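Local coordinates for protein predicted acetamidase/formamidase (PDB 3TKK) that probably hydrolyses carbon-nitrogen bonds of small linear amides, such as acetamide or formamide, and binds zinc and calcium ions in adjoining sites, at residues G155-T160 against V278-K283; T228-S233 against E242-D247; T94-G99 against L104-Y109. All blocks are in the same frame, centred on the assembly; numbering follows the deposited sequence.

Contact 1: G155-T160 against V278-K283. With CA (calcium ion), chain G.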
loop_
_atom_site.group_PDB
_atom_site.type_symbol
_atom_site.label_atom_id
_atom_site.label_comp_id
_atom_site.label_asym_id
_atom_site.label_seq_id
_atom_site.Cartn_x
_atom_site.Cartn_y
_atom_site.Cartn_z
ATOM N N GLY A 155 4.126 -5.986 18.491
ATOM C CA GLY A 155 5.114 -5.491 17.580
ATOM C C GLY A 155 5.964 -6.645 17.105
ATOM O O GLY A 155 5.437 -7.657 16.709
ATOM N N GLY A 156 7.272 -6.490 17.104
ATOM C CA GLY A 156 8.160 -7.594 16.614
ATOM C C GLY A 156 8.538 -7.327 15.140
ATOM O O GLY A 156 8.811 -6.213 14.791
ATOM N N ASN A 157 8.474 -8.330 14.283
ATOM C CA ASN A 157 9.086 -8.204 12.915
ATOM C C ASN A 157 7.997 -7.685 11.966
ATOM O O ASN A 157 7.455 -8.403 11.102
ATOM C CB ASN A 157 9.499 -9.584 12.435
ATOM C CG ASN A 157 10.343 -9.547 11.164
ATOM O OD1 ASN A 157 10.901 -8.547 10.773
ATOM N ND2 ASN A 157 10.418 -10.701 10.498
ATOM N N MET A 158 7.719 -6.437 12.121
ATOM C CA MET A 158 6.693 -5.774 11.346
ATOM C C MET A 158 7.194 -5.190 9.989
ATOM O O MET A 158 6.348 -4.803 9.206
ATOM C CB MET A 158 6.115 -4.619 12.165
ATOM C CG MET A 158 5.551 -4.949 13.490
ATOM S SD MET A 158 4.786 -3.535 14.335
ATOM C CE MET A 158 6.291 -2.866 15.019
ATOM N N ASP A 159 8.533 -5.020 9.801
ATOM C CA ASP A 159 9.180 -4.569 8.540
ATOM C C ASP A 159 8.336 -3.497 7.919
ATOM O O ASP A 159 7.917 -3.545 6.719
ATOM C CB ASP A 159 9.459 -5.686 7.536
ATOM C CG ASP A 159 10.623 -6.634 7.983
ATOM O OD1 ASP A 159 11.504 -6.314 8.819
ATOM O OD2 ASP A 159 10.499 -7.838 7.686
ATOM N N THR A 160 8.171 -2.443 8.719
ATOM C CA THR A 160 7.419 -1.273 8.310
ATOM C C THR A 160 8.273 -0.043 7.983
ATOM O O THR A 160 8.976 0.457 8.878
ATOM C CB THR A 160 6.323 -0.996 9.419
ATOM O OG1 THR A 160 5.363 -2.108 9.426
ATOM C CG2 THR A 160 5.639 0.332 9.086
ATOM N N VAL A 278 4.954 -8.875 2.956
ATOM C CA VAL A 278 4.170 -10.113 2.668
ATOM C C VAL A 278 4.982 -11.353 2.713
ATOM O O VAL A 278 4.565 -12.365 2.232
ATOM C CB VAL A 278 3.555 -10.016 1.254
ATOM C CG1 VAL A 278 2.660 -8.755 1.223
ATOM C CG2 VAL A 278 4.701 -9.756 0.174
ATOM N N VAL A 279 6.107 -11.352 3.401
ATOM C CA VAL A 279 6.924 -12.509 3.160
ATOM C C VAL A 279 7.212 -13.164 4.575
ATOM O O VAL A 279 7.913 -14.144 4.636
ATOM C CB VAL A 279 8.348 -11.998 2.560
ATOM C CG1 VAL A 279 8.204 -11.302 1.150
ATOM C CG2 VAL A 279 9.071 -11.109 3.470
ATOM N N ASP A 280 6.834 -12.518 5.705
ATOM C CA ASP A 280 7.212 -13.055 7.011
ATOM C C ASP A 280 6.131 -14.089 7.395
ATOM O O ASP A 280 5.168 -14.379 6.628
ATOM C CB ASP A 280 7.416 -11.951 8.131
ATOM C CG ASP A 280 8.547 -10.888 7.775
ATOM O OD1 ASP A 280 9.540 -11.321 7.171
ATOM O OD2 ASP A 280 8.470 -9.655 8.123
ATOM N N PRO A 281 6.309 -14.749 8.557
ATOM C CA PRO A 281 5.376 -15.840 8.849
ATOM C C PRO A 281 3.913 -15.298 8.923
ATOM O O PRO A 281 2.972 -15.971 8.655
ATOM C CB PRO A 281 5.837 -16.311 10.253
ATOM C CG PRO A 281 7.392 -16.015 10.290
ATOM C CD PRO A 281 7.433 -14.633 9.520
ATOM N N LEU A 282 3.737 -14.044 9.308
ATOM C CA LEU A 282 2.484 -13.380 9.116
ATOM C C LEU A 282 2.805 -12.184 8.253
ATOM O O LEU A 282 4.009 -11.677 8.299
ATOM C CB LEU A 282 2.014 -12.933 10.484
ATOM C CG LEU A 282 1.772 -13.892 11.642
ATOM C CD1 LEU A 282 1.154 -13.168 12.971
ATOM C CD2 LEU A 282 0.860 -15.158 11.249
ATOM N N LYS A 283 1.799 -11.665 7.520
ATOM C CA LYS A 283 1.934 -10.359 6.670
ATOM C C LYS A 283 1.471 -9.227 7.521
ATOM O O LYS A 283 0.727 -9.445 8.476
ATOM C CB LYS A 283 0.998 -10.488 5.439
ATOM C CG LYS A 283 1.173 -12.037 4.856
ATOM C CD LYS A 283 0.612 -12.026 3.487
ATOM C CE LYS A 283 0.901 -13.321 2.621
ATOM N NZ LYS A 283 1.609 -14.188 3.505
HETATM CA CA CA G . 12.527 -8.391 9.156
HETATM O O HOH W 1 11.926 -10.550 8.138
HETATM O O HOH W 2 13.943 -8.477 7.094
HETATM O O HOH W 3 13.879 -10.280 10.055
#
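Three acidic or amide side chains, Asn157, Asp159 and Asp280, converge beside a calcium ion, and nearly all of the 120 Å² buried between the two segments belongs to them. The amide oxygen of Asn157 reaches the ion (OD1 to calcium 2.3 Å), while Asp159 grips it with both carboxylate oxygens, OD1 at 2.3 Å from the calcium and OD2 somewhat farther. Asp184 and three waters complete the shell. An inverse gamma turn is centred on Asn157, whose CG, anti to the backbone N (chi1 -170°), swings the amide toward Asp280 and the calcium, within reach of OD1.

Water supplies the clearest link to 278-283. One calcium-bound water accepts from Asn157 ND2 at 2.8 Å and donates to Asp280 OD1 at 2.7 Å, which makes Asp280 a second-shell residue. The same ND2 also donates to the carbonyl of Gly149, a bond that keeps OD1 turned to the metal.

Direct polar approaches are close but less simple. The planes of the Asn157 amide and the Asp280 carboxylate are 29° apart, yet ND2 and OD2 at 3.2 Å meet at a poor angle for a hydrogen bond. Asp159 OD2 lies 2.8 Å from Asp280 OD2, the two carboxylates being turned 61° against each other. Just before 278-283, the Gln277 side chain accepts from the backbone N of Asp280. Asp159 and Asp184 are calcium ligands, Asp184 being shared with the neighbouring zinc ion, whereas Asp280 joins only through the calcium-bound water; this is consistent with a joint two-metal centre.

Contact 2: T228-S233 against E242-D247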
loop_
_atom_site.group_PDB
_atom_site.type_symbol
_atom_site.label_atom_id
_atom_site.label_comp_id
_atom_site.label_asym_id
_atom_site.label_seq_id
_atom_site.Cartn_x
_atom_site.Cartn_y
_atom_site.Cartn_z
ATOM N N THR A 228 -0.479 9.014 10.444
ATOM C CA THR A 228 -0.593 8.216 11.622
ATOM C C THR A 228 -1.194 6.934 11.134
ATOM O O THR A 228 -2.211 6.970 10.427
ATOM C CB THR A 228 -1.579 8.863 12.691
ATOM O OG1 THR A 228 -0.919 9.992 13.258
ATOM C CG2 THR A 228 -1.736 7.879 13.918
ATOM N N ALA A 229 -0.585 5.778 11.412
ATOM C CA ALA A 229 -1.139 4.596 10.731
ATOM C C ALA A 229 -1.241 3.482 11.730
ATOM O O ALA A 229 -0.272 3.309 12.448
ATOM C CB ALA A 229 -0.117 4.138 9.663
ATOM N N THR A 230 -2.342 2.706 11.755
ATOM C CA THR A 230 -2.414 1.628 12.700
ATOM C C THR A 230 -1.692 0.568 11.970
ATOM O O THR A 230 -1.713 0.617 10.683
ATOM C CB THR A 230 -3.921 1.234 12.912
ATOM O OG1 THR A 230 -4.612 1.298 11.621
ATOM C CG2 THR A 230 -4.671 2.342 13.823
ATOM N N ILE A 231 -1.095 -0.423 12.699
ATOM C CA ILE A 231 -0.346 -1.542 12.031
ATOM C C ILE A 231 -0.984 -2.854 12.522
ATOM O O ILE A 231 -1.373 -2.908 13.717
ATOM C CB ILE A 231 1.063 -1.572 12.577
ATOM C CG1 ILE A 231 1.775 -0.156 12.442
ATOM C CG2 ILE A 231 1.938 -2.726 11.856
ATOM C CD1 ILE A 231 1.990 0.184 11.097
ATOM N N ALA A 232 -1.173 -3.854 11.680
ATOM C CA ALA A 232 -1.620 -5.172 12.238
ATOM C C ALA A 232 -1.015 -6.323 11.444
ATOM O O ALA A 232 -0.729 -6.095 10.264
ATOM C CB ALA A 232 -3.089 -5.292 12.105
ATOM N N SER A 233 -0.985 -7.577 12.032
ATOM C CA SER A 233 -0.439 -8.692 11.290
ATOM C C SER A 233 -1.411 -9.865 11.465
ATOM O O SER A 233 -2.094 -9.896 12.450
ATOM C CB SER A 233 1.011 -9.055 11.814
ATOM O OG SER A 233 1.825 -7.841 11.834
ATOM N N GLU A 242 -7.987 -5.687 7.354
ATOM C CA GLU A 242 -9.230 -5.564 8.080
ATOM C C GLU A 242 -9.000 -5.199 9.585
ATOM O O GLU A 242 -9.731 -4.381 10.152
ATOM C CB GLU A 242 -10.061 -6.896 8.008
ATOM C CG GLU A 242 -10.940 -7.002 9.197
ATOM C CD GLU A 242 -11.432 -8.452 9.636
ATOM O OE1 GLU A 242 -12.180 -9.051 8.842
ATOM O OE2 GLU A 242 -11.062 -8.914 10.806
ATOM N N ILE A 243 -7.990 -5.810 10.225
ATOM C CA ILE A 243 -7.727 -5.515 11.596
ATOM C C ILE A 243 -7.259 -4.056 11.667
ATOM O O ILE A 243 -7.774 -3.289 12.517
ATOM C CB ILE A 243 -6.605 -6.428 12.180
ATOM C CG1 ILE A 243 -7.210 -7.910 12.345
ATOM C CG2 ILE A 243 -6.139 -5.838 13.576
ATOM C CD1 ILE A 243 -6.026 -9.021 12.311
ATOM N N ALA A 244 -6.281 -3.693 10.881
ATOM C CA ALA A 244 -5.801 -2.281 10.883
ATOM C C ALA A 244 -6.914 -1.258 10.774
ATOM O O ALA A 244 -6.892 -0.300 11.522
ATOM C CB ALA A 244 -4.691 -1.971 9.860
ATOM N N VAL A 245 -7.819 -1.442 9.841
ATOM C CA VAL A 245 -8.945 -0.520 9.666
ATOM C C VAL A 245 -9.843 -0.484 10.865
ATOM O O VAL A 245 -10.206 0.586 11.317
ATOM C CB VAL A 245 -9.751 -0.933 8.370
ATOM C CG1 VAL A 245 -11.019 -0.094 8.073
ATOM C CG2 VAL A 245 -8.842 -0.785 7.229
ATOM N N HIS A 246 -10.228 -1.664 11.393
ATOM C CA HIS A 246 -11.041 -1.684 12.577
ATOM C C HIS A 246 -10.405 -0.990 13.767
ATOM O O HIS A 246 -11.147 -0.363 14.551
ATOM C CB HIS A 246 -11.484 -3.149 12.981
ATOM C CG HIS A 246 -12.505 -3.733 12.051
ATOM N ND1 HIS A 246 -13.855 -3.716 12.324
ATOM C CD2 HIS A 246 -12.366 -4.441 10.908
ATOM C CE1 HIS A 246 -14.515 -4.266 11.327
ATOM N NE2 HIS A 246 -13.628 -4.769 10.495
ATOM N N ASP A 247 -9.063 -1.083 13.927
ATOM C CA ASP A 247 -8.423 -0.560 15.104
ATOM C C ASP A 247 -8.474 0.970 14.924
ATOM O O ASP A 247 -8.710 1.654 15.907
ATOM C CB ASP A 247 -6.932 -1.028 15.310
ATOM C CG ASP A 247 -6.816 -2.520 15.734
ATOM O OD1 ASP A 247 -7.765 -3.145 16.333
ATOM O OD2 ASP A 247 -5.749 -3.065 15.447
HETATM O O HOH W 4 -3.831 -1.706 14.031
#
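Thr230 is the first residue of strand 228-233 to meet helix 242-247, and it does so with its hydroxyl: OG1 donates to the carbonyl O of Ala244 at 2.8 Å. The donor stands above the carbonyl plane, 45° out of it. A chi1 of 39° sets OG1 between the backbone N and the carbonyl carbon, facing the helix, and leaves the methyl CG2 over Asp247, 4.3 Å from its CB. The Ala244 methyl lies beside the same hydroxyl.

Ile231 turns its side chain to the other face of the strand, onto Met158, but a water lies within hydrogen-bonding distance of both its carbonyl O and Asp247 OD2; Asn219 donates to that carboxylate oxygen as well. The arrangement is a helix laid across one face of a mixed beta-sheet. Strand and helix follow each other closely in sequence, and their axes approach to 7.0 Å at an angle of 141°, so the chain runs back over its own strand.

The small Ala232 side chain is consistent with this close approach. Its CB meets Ile243 CG2 at 3.4 Å, tighter than usual van der Waals contact, and faces the Ala244 CB at 4.3 Å. Ser233 contributes its backbone, the carbonyl O resting 4.0 Å from Ile243 CD1, while its hydroxyl is hydrogen-bonded to Thr284 on the adjacent strand 283-290.

Contact 3: T94-G99 against L104-Y109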
loop_
_atom_site.group_PDB
_atom_site.type_symbol
_atom_site.label_atom_id
_atom_site.label_comp_id
_atom_site.label_asym_id
_atom_site.label_seq_id
_atom_site.Cartn_x
_atom_site.Cartn_y
_atom_site.Cartn_z
ATOM N N THR A 94 18.096 -13.596 -1.004
ATOM C CA THR A 94 16.824 -14.135 -1.507
ATOM C C THR A 94 17.052 -15.569 -1.908
ATOM O O THR A 94 18.061 -16.095 -1.595
ATOM C CB THR A 94 16.350 -13.377 -2.765
ATOM O OG1 THR A 94 15.001 -13.762 -3.095
ATOM C CG2 THR A 94 17.292 -13.598 -3.996
ATOM N N GLY A 95 16.145 -16.190 -2.650
ATOM C CA GLY A 95 16.442 -17.558 -3.094
ATOM C C GLY A 95 15.254 -18.460 -3.235
ATOM O O GLY A 95 14.129 -17.995 -3.106
ATOM N N LYS A 96 15.477 -19.752 -3.535
ATOM C CA LYS A 96 14.347 -20.651 -3.732
ATOM C C LYS A 96 13.324 -20.631 -2.558
ATOM O O LYS A 96 13.697 -20.773 -1.376
ATOM C CB LYS A 96 14.862 -22.072 -3.849
ATOM C CG LYS A 96 13.948 -22.977 -4.529
ATOM C CD LYS A 96 14.466 -24.424 -4.335
ATOM C CE LYS A 96 13.791 -25.329 -5.377
ATOM N NZ LYS A 96 12.588 -24.494 -5.700
ATOM N N GLY A 97 12.062 -20.439 -2.882
ATOM C CA GLY A 97 11.030 -20.481 -1.851
ATOM C C GLY A 97 11.126 -19.253 -0.972
ATOM O O GLY A 97 10.503 -19.211 0.047
ATOM N N LEU A 98 11.882 -18.234 -1.333
ATOM C CA LEU A 98 11.867 -17.069 -0.412
ATOM C C LEU A 98 11.177 -15.857 -1.025
ATOM O O LEU A 98 11.524 -15.495 -2.094
ATOM C CB LEU A 98 13.272 -16.688 0.062
ATOM C CG LEU A 98 14.169 -17.825 0.709
ATOM C CD1 LEU A 98 15.714 -17.430 0.846
ATOM C CD2 LEU A 98 13.585 -18.406 2.071
ATOM N N GLY A 99 10.224 -15.255 -0.297
ATOM C CA GLY A 99 9.484 -14.066 -0.720
ATOM C C GLY A 99 8.597 -14.369 -1.897
ATOM O O GLY A 99 8.466 -15.552 -2.342
ATOM N N LEU A 104 10.663 -18.737 -8.440
ATOM C CA LEU A 104 11.431 -18.660 -9.690
ATOM C C LEU A 104 12.920 -19.025 -9.553
ATOM O O LEU A 104 13.641 -18.943 -10.496
ATOM C CB LEU A 104 11.359 -17.222 -10.221
ATOM C CG LEU A 104 9.972 -16.550 -10.483
ATOM C CD1 LEU A 104 10.152 -15.074 -11.171
ATOM C CD2 LEU A 104 9.146 -17.375 -11.380
ATOM N N MET A 105 13.398 -19.266 -8.342
ATOM C CA MET A 105 14.825 -19.299 -8.066
ATOM C C MET A 105 15.215 -20.676 -7.538
ATOM O O MET A 105 14.367 -21.353 -7.038
ATOM C CB MET A 105 15.145 -18.243 -7.000
ATOM C CG MET A 105 15.234 -16.798 -7.660
ATOM S SD MET A 105 15.521 -15.573 -6.438
ATOM C CE MET A 105 13.888 -15.371 -5.664
ATOM N N GLU A 106 16.500 -21.023 -7.632
ATOM C CA GLU A 106 17.049 -22.316 -7.171
ATOM C C GLU A 106 18.171 -21.997 -6.175
ATOM O O GLU A 106 18.857 -20.971 -6.321
ATOM C CB GLU A 106 17.619 -23.034 -8.351
ATOM C CG GLU A 106 16.555 -23.507 -9.326
ATOM C CD GLU A 106 15.602 -24.489 -8.659
ATOM O OE1 GLU A 106 15.918 -25.032 -7.573
ATOM O OE2 GLU A 106 14.528 -24.727 -9.244
ATOM N N GLY A 107 18.353 -22.815 -5.143
ATOM C CA GLY A 107 19.343 -22.485 -4.125
ATOM C C GLY A 107 19.116 -21.179 -3.340
ATOM O O GLY A 107 17.981 -20.707 -3.176
ATOM N N LEU A 108 20.197 -20.619 -2.799
ATOM C CA LEU A 108 20.094 -19.557 -1.837
ATOM C C LEU A 108 21.063 -18.428 -2.271
ATOM O O LEU A 108 22.149 -18.693 -2.721
ATOM C CB LEU A 108 20.497 -20.078 -0.440
ATOM C CG LEU A 108 19.703 -19.418 0.705
ATOM C CD1 LEU A 108 19.600 -17.807 0.690
ATOM C CD2 LEU A 108 18.256 -20.019 0.713
ATOM N N TYR A 109 20.672 -17.174 -2.112
ATOM C CA TYR A 109 21.479 -16.108 -2.657
ATOM C C TYR A 109 21.742 -15.164 -1.553
ATOM O O TYR A 109 20.854 -14.973 -0.741
ATOM C CB TYR A 109 20.658 -15.326 -3.678
ATOM C CG TYR A 109 21.317 -14.068 -4.250
ATOM C CD1 TYR A 109 22.186 -14.139 -5.324
ATOM C CD2 TYR A 109 21.039 -12.808 -3.721
ATOM C CE1 TYR A 109 22.795 -12.971 -5.889
ATOM C CE2 TYR A 109 21.627 -11.626 -4.294
ATOM C CZ TYR A 109 22.467 -11.745 -5.387
ATOM O OH TYR A 109 22.992 -10.598 -5.932
HETATM O O HOH W 5 12.078 -22.374 -7.150
#
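Thr94 and Tyr109 form an antiparallel hydrogen-bonded pair, Thr94 N to Tyr109 O at 3.1 Å and Tyr109 N to Thr94 O at 2.9 Å, Gly95 and Leu108 make the next, non-hydrogen-bonded pair, and beyond it Lys96 N donates to Gly107 O at 2.7 Å as a type II turn from Gly95 to Leu98 bends the chain away.

On the face of Thr94 and Tyr109, Met105 crosses Thr94 at about a right angle. Its SD lies 3.6 Å from Thr94 CG2, and the bend at chi3 (-77°) turns CE toward Thr94 OG1. The threonine methyl also sits 3.8 Å from Tyr109 CB, obliquely to the ring, and its hydroxyl bonds to the carbonyl of Gly195. Replacement of Thr94 by a glycine would probably leave the Gly195 carbonyl without this donor and open a gap between the Met105 thioether and Tyr109.

The opposite face carries Leu108, whose CD2 meets Leu98 CD1 at 3.6 Å, the two side chains crossing at about a right angle. At Gly95 the CA lies only 4.3 Å from that of Leu108; a side chain would run into Gly107 O. In the exposed loops beyond the strand pairs, Lys96 and Glu106 run side by side, pointing the same way, in a long salt bridge (NZ to OE1 3.9 Å). A water bridges Lys96 NZ to Met105 O.

The pairing joins the ends of strands 89-95 and 108-116, neighbours in a four-stranded antiparallel sheet of which 89-95 is an outermost strand within the chain. Leu98 also packs on Val196, while helix 260-270 of the second subunit brings Ala264 against Thr94 and Glu261 against Met105 and Tyr109.

Contact 1 lies at the metal centre, and the other two border it from different directions. Contact 2, formed by chain lying between the two segments of contact 1, has its centre about 13 Å away and touches it directly: Met158 SD packs on Ile231 CG2 at 3.9 Å, and Lys283 O meets Ser233 CB at 3.4 Å. Contact 3, about 19 Å from contact 1 between centres, meets it through Val279 CG1 and Gly99 CA, 3.6 Å apart; its Thr94 side chain stays about 12 Å from the zinc ion. Contacts 2 and 3 do not touch, their nearest atoms being about 16 Å apart, but all three reach the second subunit, contact 1 through Lys283.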